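Pectinesterase A (Erwinia chrysanthemi, PDB 2NTP) removes methyl groups from the galacturonate units of pectin, releasing methanol, as the first step in the maceration and soft rot of plant tissue. Local coordinates at residues 75-78 / 82-85; 115-118 / 122-125; 262-267 / 326-331. All blocks are in the same frame, centred on the assembly; numbering follows the deposited sequence.

Interaction 1 of 3, residues 75-78 / 82-85; sequences TLKS and KWGT. With ADA (alpha-D-galactopyranuronic acid), chain C; ADA (alpha-D-galactopyranuronic acid), chain B.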
loop_
_atom_site.group_PDB
_atom_site.type_symbol
_atom_site.label_atom_id
_atom_site.label_comp_id
_atom_site.label_asym_id
_atom_site.label_seq_id
_atom_site.Cartn_x
_atom_site.Cartn_y
_atom_site.Cartn_z
ATOM N N THR A 75 18.549 1.585 -2.952
ATOM C CA THR A 75 19.090 2.745 -3.668
ATOM C C THR A 75 19.922 3.560 -2.683
ATOM O O THR A 75 19.506 3.781 -1.545
ATOM C CB THR A 75 17.974 3.625 -4.284
ATOM O OG1 THR A 75 17.169 2.837 -5.168
ATOM C CG2 THR A 75 18.555 4.802 -5.071
ATOM N N LEU A 76 21.103 3.986 -3.120
ATOM C CA LEU A 76 22.018 4.714 -2.240
ATOM C C LEU A 76 21.844 6.230 -2.319
ATOM O O LEU A 76 21.625 6.788 -3.395
ATOM C CB LEU A 76 23.474 4.316 -2.526
ATOM C CG LEU A 76 23.843 2.836 -2.359
ATOM C CD1 LEU A 76 25.287 2.593 -2.793
ATOM C CD2 LEU A 76 23.625 2.351 -0.930
ATOM N N LYS A 77 21.929 6.879 -1.160
ATOM C CA LYS A 77 21.928 8.340 -1.066
ATOM C C LYS A 77 23.323 8.883 -1.368
ATOM O O LYS A 77 24.224 8.128 -1.751
ATOM C CB LYS A 77 21.518 8.794 0.336
ATOM C CG LYS A 77 20.138 8.383 0.786
ATOM C CD LYS A 77 19.851 8.991 2.142
ATOM C CE LYS A 77 18.762 8.243 2.869
ATOM N NZ LYS A 77 18.521 8.834 4.215
ATOM N N SER A 78 23.492 10.193 -1.185
ATOM C CA SER A 78 24.777 10.868 -1.388
ATOM C C SER A 78 25.857 10.387 -0.419
ATOM O O SER A 78 27.012 10.208 -0.811
ATOM C CB SER A 78 24.607 12.384 -1.272
ATOM O OG SER A 78 23.699 12.870 -2.244
ATOM N N LYS A 82 21.718 3.585 2.456
ATOM C CA LYS A 82 20.500 3.161 1.772
ATOM C C LYS A 82 19.319 4.029 2.191
ATOM O O LYS A 82 19.253 4.492 3.333
ATOM C CB LYS A 82 20.192 1.701 2.104
ATOM C CG LYS A 82 21.204 0.694 1.576
ATOM C CD LYS A 82 20.914 -0.694 2.130
ATOM C CE LYS A 82 21.975 -1.700 1.716
ATOM N NZ LYS A 82 21.739 -3.025 2.356
ATOM N N TRP A 83 18.384 4.236 1.266
ATOM C CA TRP A 83 17.125 4.911 1.582
ATOM C C TRP A 83 16.298 4.114 2.591
ATOM O O TRP A 83 15.673 4.692 3.490
ATOM C CB TRP A 83 16.310 5.155 0.312
ATOM C CG TRP A 83 16.754 6.351 -0.468
ATOM C CD1 TRP A 83 17.536 6.355 -1.587
ATOM C CD2 TRP A 83 16.442 7.722 -0.190
ATOM N NE1 TRP A 83 17.730 7.647 -2.026
ATOM C CE2 TRP A 83 17.071 8.505 -1.185
ATOM C CE3 TRP A 83 15.693 8.368 0.805
ATOM C CZ2 TRP A 83 16.977 9.902 -1.214
ATOM C CZ3 TRP A 83 15.600 9.761 0.775
ATOM C CH2 TRP A 83 16.239 10.508 -0.229
ATOM N N GLY A 84 16.305 2.790 2.442
ATOM C CA GLY A 84 15.482 1.910 3.264
ATOM C C GLY A 84 14.048 1.889 2.771
ATOM O O GLY A 84 13.680 2.675 1.898
ATOM N N THR A 85 13.234 1.008 3.347
ATOM C CA THR A 85 11.855 0.802 2.877
ATOM C C THR A 85 10.968 2.040 3.059
ATOM O O THR A 85 10.403 2.547 2.079
ATOM C CB THR A 85 11.221 -0.448 3.516
ATOM O OG1 THR A 85 12.002 -1.598 3.166
ATOM C CG2 THR A 85 9.791 -0.659 3.019
HETATM C C1 ADA C . 12.283 -2.902 8.832
HETATM C C2 ADA C . 11.429 -2.445 10.016
HETATM C C3 ADA C . 10.371 -1.434 9.567
HETATM C C4 ADA C . 11.006 -0.287 8.775
HETATM C C5 ADA C . 11.839 -0.858 7.627
HETATM C C6 ADA C . 12.530 0.224 6.841
HETATM O O2 ADA C . 10.799 -3.595 10.586
HETATM O O3 ADA C . 9.635 -0.940 10.699
HETATM O O4 ADA C . 11.872 0.492 9.613
HETATM O O5 ADA C . 12.823 -1.766 8.148
HETATM O O6B ADA C . 11.888 1.247 6.519
HETATM O O6A ADA C . 13.727 0.053 6.535
HETATM C C1 ADA B . 9.953 -5.806 5.604
HETATM C C2 ADA B . 10.413 -4.388 5.241
HETATM C C3 ADA B . 11.900 -4.237 5.546
HETATM C C4 ADA B . 12.184 -4.596 7.004
HETATM C C5 ADA B . 11.685 -6.013 7.293
HETATM C C6 ADA B . 11.905 -6.367 8.735
HETATM O O2 ADA B . 10.189 -4.122 3.851
HETATM O O3 ADA B . 12.346 -2.910 5.241
HETATM O O4 ADA B . 11.523 -3.683 7.890
HETATM O O5 ADA B . 10.289 -6.136 6.963
HETATM O O6B ADA B . 10.917 -6.690 9.433
HETATM O O6A ADA B . 13.078 -6.323 9.177
HETATM O O HOH W 1 19.573 8.518 -4.225
HETATM O O HOH W 2 16.144 7.267 4.485
HETATM O O HOH W 3 19.555 6.316 5.564
#
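Lys77 lies across the indole of Trp83 at about a right angle, its aliphatic stem over one face of the ring. Its CG is anti to the carbonyl carbon (chi1 -61°), which lays the stem over the indole and sets CG almost squarely above the five-membered ring, 3.7 Å from the centroid, a CH-pi contact. Beyond CG the chain runs extended, with CE passing over the CE3 side of the indole. The ammonium therefore ends off-centre, NZ being 4.9 Å from the centroid of the six-membered ring and 30° from its normal, as a cation-pi partner. Two waters hold NZ there, one donating to Trp83 O and the other to Lys82 O. The indole N-H points in the ring plane to a third water, 3.0 Å from NE1, which in turn donates to Leu76 O. Thr75 approaches the same indole obliquely, its CB and CG2 near CD1. Arg47 makes a further cation-pi contact with Trp83.

The two segments are the arms of a surface loop that follows strand 65-69 of the right-handed parallel beta-helix and returns to the substrate groove at Thr85. A single backbone bridge pairs Leu76 with Lys82, and Trp83 N donates a hydrogen bond to Thr75 O at 3.1 Å. Leu76 CD2 rests on Lys82 CG at 3.9 Å. The extended chain of Lys82 carries its NZ away to a salt bridge with Asp127.

Thr85, an experimentally established substrate-binding residue, enters the sugar-binding groove. Its backbone N makes a weak hydrogen bond to the carboxylate O6A of one galacturonate, at 3.4 Å. Thr85 OG1 lies beside O3 of the adjoining galacturonate, though its exact position is doubtful.

Interaction 2 of 3, residues 115-118 / 122-125; sequences QAKS and SSKI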
loop_
_atom_site.group_PDB
_atom_site.type_symbol
_atom_site.label_atom_id
_atom_site.label_comp_id
_atom_site.label_asym_id
_atom_site.label_seq_id
_atom_site.Cartn_x
_atom_site.Cartn_y
_atom_site.Cartn_z
ATOM N N GLN A 115 16.055 -7.705 -11.323
ATOM C CA GLN A 115 16.181 -9.153 -11.144
ATOM C C GLN A 115 16.874 -9.834 -12.315
ATOM O O GLN A 115 17.534 -10.857 -12.130
ATOM C CB GLN A 115 14.809 -9.793 -10.899
ATOM C CG GLN A 115 14.117 -9.260 -9.660
ATOM C CD GLN A 115 14.898 -9.531 -8.392
ATOM O OE1 GLN A 115 15.682 -8.694 -7.942
ATOM N NE2 GLN A 115 14.702 -10.711 -7.816
ATOM N N ALA A 116 16.720 -9.263 -13.512
ATOM C CA ALA A 116 17.326 -9.811 -14.729
ATOM C C ALA A 116 18.830 -9.544 -14.809
ATOM O O ALA A 116 19.537 -10.154 -15.621
ATOM C CB ALA A 116 16.622 -9.269 -15.966
ATOM N N LYS A 117 19.318 -8.629 -13.976
ATOM C CA LYS A 117 20.750 -8.319 -13.949
ATOM C C LYS A 117 21.552 -9.537 -13.502
ATOM O O LYS A 117 21.073 -10.361 -12.720
ATOM C CB LYS A 117 21.044 -7.128 -13.035
ATOM C CG LYS A 117 20.531 -5.793 -13.574
ATOM C CD LYS A 117 20.911 -4.631 -12.662
ATOM C CE LYS A 117 20.599 -3.308 -13.338
ATOM N NZ LYS A 117 20.868 -2.134 -12.454
ATOM N N SER A 118 22.774 -9.649 -14.014
ATOM C CA SER A 118 23.678 -10.716 -13.610
ATOM C C SER A 118 24.000 -10.582 -12.123
ATOM O O SER A 118 24.084 -9.466 -11.603
ATOM C CB SER A 118 24.961 -10.649 -14.441
ATOM O OG SER A 118 24.669 -10.780 -15.824
ATOM N N SER A 122 27.315 -5.143 -9.780
ATOM C CA SER A 122 27.337 -4.360 -8.541
ATOM C C SER A 122 26.128 -3.424 -8.405
ATOM O O SER A 122 25.823 -2.964 -7.301
ATOM C CB SER A 122 28.640 -3.558 -8.420
ATOM O OG SER A 122 28.739 -2.601 -9.460
ATOM N N SER A 123 25.451 -3.157 -9.522
ATOM C CA SER A 123 24.264 -2.297 -9.544
ATOM C C SER A 123 22.970 -3.069 -9.254
ATOM O O SER A 123 21.900 -2.462 -9.127
ATOM C CB SER A 123 24.154 -1.542 -10.875
ATOM O OG SER A 123 23.715 -2.387 -11.930
ATOM N N LYS A 124 23.072 -4.395 -9.149
ATOM C CA LYS A 124 21.915 -5.232 -8.799
ATOM C C LYS A 124 21.587 -5.079 -7.314
ATOM O O LYS A 124 22.391 -5.422 -6.446
ATOM C CB LYS A 124 22.152 -6.702 -9.164
ATOM C CG LYS A 124 20.899 -7.574 -9.077
ATOM C CD LYS A 124 21.170 -9.009 -9.503
ATOM C CE LYS A 124 19.870 -9.801 -9.586
ATOM N NZ LYS A 124 20.073 -11.146 -10.197
ATOM N N ILE A 125 20.393 -4.559 -7.044
ATOM C CA ILE A 125 19.933 -4.246 -5.692
ATOM C C ILE A 125 19.292 -5.467 -5.023
ATOM O O ILE A 125 18.473 -6.154 -5.635
ATOM C CB ILE A 125 18.939 -3.040 -5.726
ATOM C CG1 ILE A 125 19.689 -1.743 -6.074
ATOM C CG2 ILE A 125 18.193 -2.894 -4.404
ATOM C CD1 ILE A 125 18.790 -0.538 -6.333
HETATM O O HOH W 4 17.874 -8.978 -6.190
HETATM O O HOH W 5 17.837 -12.766 -9.681
HETATM O O HOH W 6 18.751 -2.052 -10.574
#
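With CG anti to the backbone N (chi1 -169°) and the rest of its chain extended, Lys124 reaches across to the carbonyls of Gln115 and Lys117, while Lys117, its CG anti to the carbonyl carbon (chi1 -70°), stretches the opposite way toward Ser123. The two lysines pass alongside each other, Lys117 CB lying 4.0 Å from Lys124 CG. Lys124 NZ donates to Lys117 O at 2.8 Å, tilted out of the carbonyl plane, and to Gln115 O at 3.2 Å, from above the plane of that second carbonyl. It also forms a salt bridge with Asp119 and shares a water with Gln115 O.

This lysine thus closes the loop that leaves helix 111-116, gripping carbonyls at and just beyond the C-terminal end of the helix, where the helix dipole would probably favour a positive charge. The loop projects from the beta-helix on the substrate side. At its other side Lys117 NZ donates to Ser123 OG at 2.9 Å and weakly to Ser123 O; Ser123 OG is held as well by Asp121. Nearer the helix, a water donates both to Gln115 OE1 and to Ile125 O, while NE2 of the same glutamine is hydrogen-bonded to Asp197.

Interaction 3 of 3, residues 262-267 / 326-331; sequences IGQTVF and AEYTQS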
loop_
_atom_site.group_PDB
_atom_site.type_symbol
_atom_site.label_atom_id
_atom_site.label_comp_id
_atom_site.label_asym_id
_atom_site.label_seq_id
_atom_site.Cartn_x
_atom_site.Cartn_y
_atom_site.Cartn_z
ATOM N N ILE A 262 0.485 -9.183 15.434
ATOM C CA ILE A 262 -0.277 -10.334 14.957
ATOM C C ILE A 262 -1.321 -9.793 13.985
ATOM O O ILE A 262 -2.442 -9.430 14.363
ATOM C CB ILE A 262 -0.884 -11.146 16.133
ATOM C CG1 ILE A 262 0.239 -11.757 16.986
ATOM C CG2 ILE A 262 -1.805 -12.250 15.624
ATOM C CD1 ILE A 262 -0.162 -12.072 18.415
ATOM N N GLY A 263 -0.913 -9.730 12.721
ATOM C CA GLY A 263 -1.630 -8.960 11.710
ATOM C C GLY A 263 -3.023 -9.446 11.387
ATOM O O GLY A 263 -3.326 -10.632 11.532
ATOM N N GLN A 264 -3.867 -8.510 10.960
ATOM C CA GLN A 264 -5.213 -8.822 10.503
ATOM C C GLN A 264 -5.382 -8.452 9.036
ATOM O O GLN A 264 -5.080 -7.328 8.641
ATOM C CB GLN A 264 -6.268 -8.088 11.343
ATOM C CG GLN A 264 -7.708 -8.334 10.876
ATOM C CD GLN A 264 -8.697 -7.370 11.501
ATOM O OE1 GLN A 264 -8.921 -6.270 10.992
ATOM N NE2 GLN A 264 -9.299 -7.784 12.616
ATOM N N THR A 265 -5.854 -9.411 8.244
ATOM C CA THR A 265 -6.368 -9.135 6.906
ATOM C C THR A 265 -7.702 -9.844 6.785
ATOM O O THR A 265 -7.784 -11.064 6.989
ATOM C CB THR A 265 -5.433 -9.637 5.785
ATOM O OG1 THR A 265 -4.170 -8.975 5.882
ATOM C CG2 THR A 265 -6.036 -9.340 4.420
ATOM N N VAL A 266 -8.743 -9.073 6.475
ATOM C CA VAL A 266 -10.080 -9.630 6.273
ATOM C C VAL A 266 -10.599 -9.234 4.894
ATOM O O VAL A 266 -10.582 -8.050 4.534
ATOM C CB VAL A 266 -11.067 -9.174 7.372
ATOM C CG1 VAL A 266 -12.435 -9.809 7.151
ATOM C CG2 VAL A 266 -10.535 -9.540 8.757
ATOM N N PHE A 267 -11.029 -10.237 4.128
ATOM C CA PHE A 267 -11.665 -10.033 2.827
ATOM C C PHE A 267 -13.157 -10.281 2.967
ATOM O O PHE A 267 -13.565 -11.338 3.449
ATOM C CB PHE A 267 -11.105 -10.996 1.776
ATOM C CG PHE A 267 -9.692 -10.700 1.365
ATOM C CD1 PHE A 267 -8.620 -11.278 2.041
ATOM C CD2 PHE A 267 -9.427 -9.852 0.287
ATOM C CE1 PHE A 267 -7.309 -11.008 1.661
ATOM C CE2 PHE A 267 -8.117 -9.577 -0.099
ATOM C CZ PHE A 267 -7.057 -10.158 0.590
ATOM N N ALA A 326 -20.699 -8.454 10.181
ATOM C CA ALA A 326 -21.334 -7.178 10.516
ATOM C C ALA A 326 -20.419 -6.249 11.317
ATOM O O ALA A 326 -20.711 -5.060 11.464
ATOM C CB ALA A 326 -22.640 -7.419 11.276
ATOM N N GLU A 327 -19.317 -6.795 11.827
ATOM C CA GLU A 327 -18.341 -6.009 12.585
ATOM C C GLU A 327 -17.355 -5.277 11.676
ATOM O O GLU A 327 -16.530 -4.494 12.156
ATOM C CB GLU A 327 -17.576 -6.891 13.575
ATOM C CG GLU A 327 -18.448 -7.615 14.603
ATOM C CD GLU A 327 -19.223 -6.674 15.516
ATOM O OE1 GLU A 327 -18.717 -5.579 15.842
ATOM O OE2 GLU A 327 -20.346 -7.042 15.921
ATOM N N TYR A 328 -17.446 -5.530 10.372
ATOM C CA TYR A 328 -16.497 -4.968 9.404
ATOM C C TYR A 328 -17.133 -3.980 8.426
ATOM O O TYR A 328 -16.691 -3.841 7.282
ATOM C CB TYR A 328 -15.762 -6.093 8.668
ATOM C CG TYR A 328 -14.892 -6.932 9.576
ATOM C CD1 TYR A 328 -15.390 -8.086 10.183
ATOM C CD2 TYR A 328 -13.571 -6.572 9.835
ATOM C CE1 TYR A 328 -14.594 -8.860 11.028
ATOM C CE2 TYR A 328 -12.765 -7.340 10.671
ATOM C CZ TYR A 328 -13.281 -8.481 11.262
ATOM O OH TYR A 328 -12.484 -9.241 12.090
ATOM N N THR A 329 -18.175 -3.292 8.886
ATOM C CA THR A 329 -18.784 -2.204 8.125
ATOM C C THR A 329 -17.850 -1.002 8.157
ATOM O O THR A 329 -17.005 -0.899 9.048
ATOM C CB THR A 329 -20.136 -1.780 8.728
ATOM O OG1 THR A 329 -19.931 -1.321 10.066
ATOM C CG2 THR A 329 -21.126 -2.951 8.739
ATOM N N GLN A 330 -18.006 -0.091 7.197
ATOM C CA GLN A 330 -17.216 1.143 7.180
ATOM C C GLN A 330 -17.332 1.914 8.502
ATOM O O GLN A 330 -16.336 2.411 9.031
ATOM C CB GLN A 330 -17.616 2.032 6.001
ATOM C CG GLN A 330 -16.762 3.289 5.872
ATOM C CD GLN A 330 -17.215 4.194 4.758
ATOM O OE1 GLN A 330 -17.428 3.754 3.630
ATOM N NE2 GLN A 330 -17.358 5.478 5.066
ATOM N N SER A 331 -18.549 1.993 9.037
ATOM C CA SER A 331 -18.798 2.687 10.299
ATOM C C SER A 331 -17.964 2.121 11.452
ATOM O O SER A 331 -17.386 2.875 12.243
ATOM C CB SER A 331 -20.289 2.635 10.647
ATOM O OG SER A 331 -20.541 3.248 11.897
HETATM O O HOH W 7 -9.841 -10.542 13.608
#
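Strand 264-267 presents Gln264 and Val266, two residues apart and so on one face, to the turn before helix 330-334, with Val266 CA 8.5 Å from Tyr328 CA. Tyr328 bridges this gap with its ring. Val266 comes over one face at about a right angle: CG1 stands 4.2 Å above the ring centre, only 6° from the normal, in a CH-pi contact. The second methyl, CG2, covers the hydroxyl-bearing side and lies 3.7 Å from CE2. Its position follows from chi1 of -178°, which puts CG1 anti to the backbone N and CG2 beside that N, anti to the carbonyl carbon.

The strand belongs to the long parallel sheet of the beta-helix, between strands 220-223 and 300-304, and the C-terminal tail packs here against the outside of that sheet. Leu320 of the tail touches both Val266 and Tyr328. Gln264 and Tyr328 extend toward each other from opposite directions, and the amide meets the ring at its edge, its plane turned 65° from the ring. Gln264 NE2 lies in the ring plane, 3.5 Å from Tyr328 OH, and donates to a water 3.0 Å away that is weakly linked to the hydroxyl. Gly219 N donates to Gln264 OE1, which probably helps to fix the amide.

Overall arrangement
The three contacts follow one another along the chain without overlap. Interactions 1 and 2 lie in successive excursions from the beta-helix, after strands 65-69 and 103-107, which are neighbours in one parallel sheet; their centres are 16 Å apart, and they touch where Thr75 OG1 packs on Ile125 CD1 at 3.9 Å. Both loops border the substrate groove. Interaction 3 lies across the chain's centre, 34 Å from interaction 1 and 39 Å from interaction 2 between centres, where the C-terminal tail covers the ten-stranded sheet at strand 264-268. The beta-helix thus carries loops that flank the pectin groove, one holding the substrate-binding Thr85, on one side and its returning C-terminal tail on another.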